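Local coordinates for conserved hypothetical exported protein (Bacteroides fragilis, PDB 4JJA) that probably acts as an exo-beta-N-acetylmuramidase of the NamZ family on peptidoglycan, although its own activity is not established, at residues M210-I215 with P222-I227. Sequence-based numbering, arbitrary orientation.
Sequences MYRLPI and PNMKAI
Arg212 and Met224 bring the irregular segment 210-215 up to the first turn of helix 224-233, their CA atoms 6.7 Å apart and the nearest pair of alpha carbons between the two. Met224, a selenomethionine, contributes the largest share of the buried surface, a little under half. Its chi1 of -65°, with CG beside the backbone N, puts CG against one face of the Arg212 guanidinium, and the bends at chi2 and chi3 turn the selenium and CE back to the loop backbone. In the arginine conformer described, one of two deposited, CG packs over the centre of that flat group, 3.6 Å from Arg212 CZ. A bend at chi3 (76°) folds this conformer over the methionine, and its NH1 forms a salt bridge with Asp294, which also receives Lys225 NZ; the shared carboxylate probably offsets the two nearby positive charges. Met224 SE lies 3.5 Å from Leu213 N, an amide that the contact buries without a hydrogen-bond partner, and the terminal methyl CE stands 3.6 Å from Tyr211 O. Farther along, Leu213 CD2 meets Ile227 CD1 at 3.8 Å, branch end against branch end, one helical turn beyond Met224. The helix start is closed by its N-cap, Asn223, whose OD1 accepts from Ala226 N at 2.9 Å (N-H...O 162°), while its ND2 is bonded to Gln252. Met224 and Ile227 thus present one apolar helix face to residues 211-213, an i, i+3 packing of an N-capped helix against the loop that leads into it from strand 197-200, an edge strand of the Rossmann-like parallel sheet.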
HETATM    1  N   MSE A 210       4.050 -14.362  -7.419  1.00  9.79           N
HETATM    2  CA  MSE A 210       4.949 -13.256  -7.127  1.00  9.43           C
HETATM    3  C   MSE A 210       4.954 -12.291  -8.280  1.00 10.04           C
HETATM    4  O   MSE A 210       5.894 -12.254  -9.080  1.00 12.19           O
HETATM    5  CB  MSE A 210       6.358 -13.769  -6.825  1.00 10.05           C
HETATM    6  CG  MSE A 210       6.362 -14.842  -5.737  1.00 11.67           C
HETATM    7 SE   MSE A 210       5.535 -14.362  -4.047  0.75 10.93          SE
HETATM    8  CE  MSE A 210       6.697 -12.884  -3.566  1.00 14.69           C
ATOM      9  N   TYR A 211       3.891 -11.504  -8.390  1.00  8.59           N
ATOM     10  CA  TYR A 211       3.762 -10.519  -9.436  1.00  8.54           C
ATOM     11  C   TYR A 211       4.724  -9.398  -9.241  1.00  8.32           C
ATOM     12  O   TYR A 211       4.839  -8.865  -8.139  1.00  9.38           O
ATOM     13  CB  TYR A 211       2.352 -10.004  -9.481  1.00  9.07           C
ATOM     14  CG  TYR A 211       2.074  -8.936 -10.519  1.00  8.18           C
ATOM     15  CD1 TYR A 211       1.851  -9.239 -11.854  1.00  9.71           C
ATOM     16  CD2 TYR A 211       1.954  -7.600 -10.149  1.00  8.19           C
ATOM     17  CE1 TYR A 211       1.534  -8.254 -12.751  1.00 11.18           C
ATOM     18  CE2 TYR A 211       1.615  -6.620 -11.033  1.00  8.90           C
ATOM     19  CZ  TYR A 211       1.379  -6.959 -12.349  1.00 10.46           C
ATOM     20  OH  TYR A 211       1.043  -5.921 -13.214  1.00 12.04           O
ATOM     21  N   ARG A 212       5.360  -8.970 -10.331  1.00  8.88           N
ATOM     22  CA  ARG A 212       6.315  -7.868 -10.332  0.70  8.58           C
ATOM     23  C   ARG A 212       5.698  -6.662 -11.014  1.00  9.18           C
ATOM     24  O   ARG A 212       5.065  -6.796 -12.051  1.00 10.66           O
ATOM     25  CB  ARG A 212       7.596  -8.297 -11.049  0.70 10.26           C
ATOM     26  CG  ARG A 212       8.299  -9.373 -10.295  0.70  9.54           C
ATOM     27  CD  ARG A 212       9.595  -9.811 -10.879  0.70 10.09           C
ATOM     28  NE  ARG A 212      10.708  -8.951 -10.692  0.70  9.80           N
ATOM     29  CZ  ARG A 212      11.554  -9.025  -9.667  0.70 12.00           C
ATOM     30  NH1 ARG A 212      11.394  -9.879  -8.680  0.70 11.55           N
ATOM     31  NH2 ARG A 212      12.579  -8.228  -9.673  0.70 13.65           N
ATOM     32  N   LEU A 213       5.825  -5.511 -10.400  1.00  9.61           N
ATOM     33  CA  LEU A 213       5.140  -4.319 -10.835  1.00 10.00           C
ATOM     34  C   LEU A 213       5.899  -3.697 -12.001  1.00 10.10           C
ATOM     35  O   LEU A 213       7.073  -3.412 -11.883  1.00 12.05           O
ATOM     36  CB  LEU A 213       5.086  -3.297  -9.698  1.00 10.78           C
ATOM     37  CG  LEU A 213       3.965  -3.511  -8.702  1.00 13.63           C
ATOM     38  CD1 LEU A 213       3.803  -4.831  -8.083  1.00 16.37           C
ATOM     39  CD2 LEU A 213       3.978  -2.433  -7.669  1.00 14.10           C
ATOM     40  N   PRO A 214       5.225  -3.460 -13.130  1.00 10.88           N
ATOM     41  CA  PRO A 214       5.925  -2.844 -14.260  1.00 11.84           C
ATOM     42  C   PRO A 214       6.248  -1.383 -14.056  1.00 11.35           C
ATOM     43  O   PRO A 214       7.207  -0.878 -14.676  1.00 12.26           O
ATOM     44  CB  PRO A 214       4.928  -3.034 -15.409  1.00 14.52           C
ATOM     45  CG  PRO A 214       3.536  -3.102 -14.716  1.00 13.05           C
ATOM     46  CD  PRO A 214       3.825  -3.848 -13.467  1.00 11.56           C
ATOM     47  N   ILE A 215       5.437  -0.696 -13.239  1.00 10.94           N
ATOM     48  CA  ILE A 215       5.469   0.767 -13.064  1.00 11.13           C
ATOM     49  C   ILE A 215       5.661   1.024 -11.545  1.00 10.46           C
ATOM     50  O   ILE A 215       4.898   0.498 -10.726  1.00 10.96           O
ATOM     51  CB  ILE A 215       4.125   1.432 -13.551  1.00 11.31           C
ATOM     52  CG1 ILE A 215       3.877   1.121 -15.052  1.00 12.91           C
ATOM     53  CG2 ILE A 215       4.096   2.906 -13.241  1.00 13.00           C
ATOM     54  CD1 ILE A 215       2.539   1.627 -15.609  1.00 17.56           C
ATOM     55  N   PRO A 222      11.267   1.880  -6.055  1.00 11.54           N
ATOM     56  CA  PRO A 222      11.595   1.862  -7.471  1.00 12.91           C
ATOM     57  C   PRO A 222      11.696   0.478  -8.029  1.00 12.69           C
ATOM     58  O   PRO A 222      11.713   0.368  -9.273  1.00 16.85           O
ATOM     59  CB  PRO A 222      12.957   2.538  -7.520  1.00 13.24           C
ATOM     60  CG  PRO A 222      13.542   2.223  -6.192  1.00 12.82           C
ATOM     61  CD  PRO A 222      12.391   2.374  -5.242  1.00 11.90           C
ATOM     62  N   ASN A 223      11.877  -0.531  -7.189  1.00 12.40           N
ATOM     63  CA  ASN A 223      12.125  -1.894  -7.618  1.00 12.07           C
ATOM     64  C   ASN A 223      11.448  -2.908  -6.673  1.00 11.11           C
ATOM     65  O   ASN A 223      10.872  -2.535  -5.641  1.00 10.88           O
ATOM     66  CB  ASN A 223      13.631  -2.168  -7.803  1.00 13.52           C
ATOM     67  CG  ASN A 223      14.411  -2.049  -6.509  1.00 12.81           C
ATOM     68  OD1 ASN A 223      13.835  -2.063  -5.450  1.00 15.53           O
ATOM     69  ND2 ASN A 223      15.698  -1.911  -6.601  1.00 14.72           N
HETATM   70  N   MSE A 224      11.527  -4.186  -7.036  1.00 10.58           N
HETATM   71  CA  MSE A 224      10.890  -5.185  -6.248  1.00 10.67           C
HETATM   72  C   MSE A 224      11.607  -5.436  -4.918  1.00 10.38           C
HETATM   73  O   MSE A 224      10.957  -5.783  -3.929  1.00 10.66           O
HETATM   74  CB  MSE A 224      10.666  -6.479  -7.014  1.00 10.28           C
HETATM   75  CG  MSE A 224       9.683  -6.310  -8.189  1.00 12.04           C
HETATM   76 SE   MSE A 224       7.986  -5.604  -7.641  0.75  9.36          SE
HETATM   77  CE  MSE A 224       7.453  -7.031  -6.467  1.00 13.98           C
ATOM     78  N   LYS A 225      12.898  -5.224  -4.860  1.00 11.72           N
ATOM     79  CA  LYS A 225      13.632  -5.369  -3.641  1.00 11.65           C
ATOM     80  C   LYS A 225      13.076  -4.413  -2.571  1.00  9.17           C
ATOM     81  O   LYS A 225      12.835  -4.800  -1.420  1.00  9.70           O
ATOM     82  CB  LYS A 225      15.131  -5.109  -3.845  1.00 13.41           C
ATOM     83  CG  LYS A 225      16.016  -5.726  -2.815  1.00 15.60           C
ATOM     84  CD  LYS A 225      16.181  -7.243  -3.055  1.00 17.81           C
ATOM     85  CE  LYS A 225      17.066  -7.593  -4.234  1.00 20.12           C
ATOM     86  NZ  LYS A 225      16.887  -9.039  -4.468  1.00 19.44           N
ATOM     87  N   ALA A 226      12.862  -3.166  -2.976  1.00  9.63           N
ATOM     88  CA  ALA A 226      12.323  -2.152  -2.070  1.00  8.66           C
ATOM     89  C   ALA A 226      10.929  -2.590  -1.621  1.00  8.88           C
ATOM     90  O   ALA A 226      10.573  -2.458  -0.469  1.00  8.75           O
ATOM     91  CB  ALA A 226      12.253  -0.811  -2.795  1.00  9.52           C
ATOM     92  N   ILE A 227      10.105  -3.086  -2.542  1.00  7.95           N
ATOM     93  CA  ILE A 227       8.710  -3.500  -2.237  1.00  7.77           C
ATOM     94  C   ILE A 227       8.714  -4.662  -1.265  1.00  8.08           C
ATOM     95  O   ILE A 227       7.866  -4.738  -0.386  1.00  8.00           O
ATOM     96  CB  ILE A 227       7.930  -3.765  -3.541  1.00  8.83           C
ATOM     97  CG1 ILE A 227       7.698  -2.409  -4.229  1.00 10.79           C
ATOM     98  CG2 ILE A 227       6.596  -4.520  -3.264  1.00 11.43           C
ATOM     99  CD1 ILE A 227       7.184  -2.467  -5.602  1.00 13.81           C
TER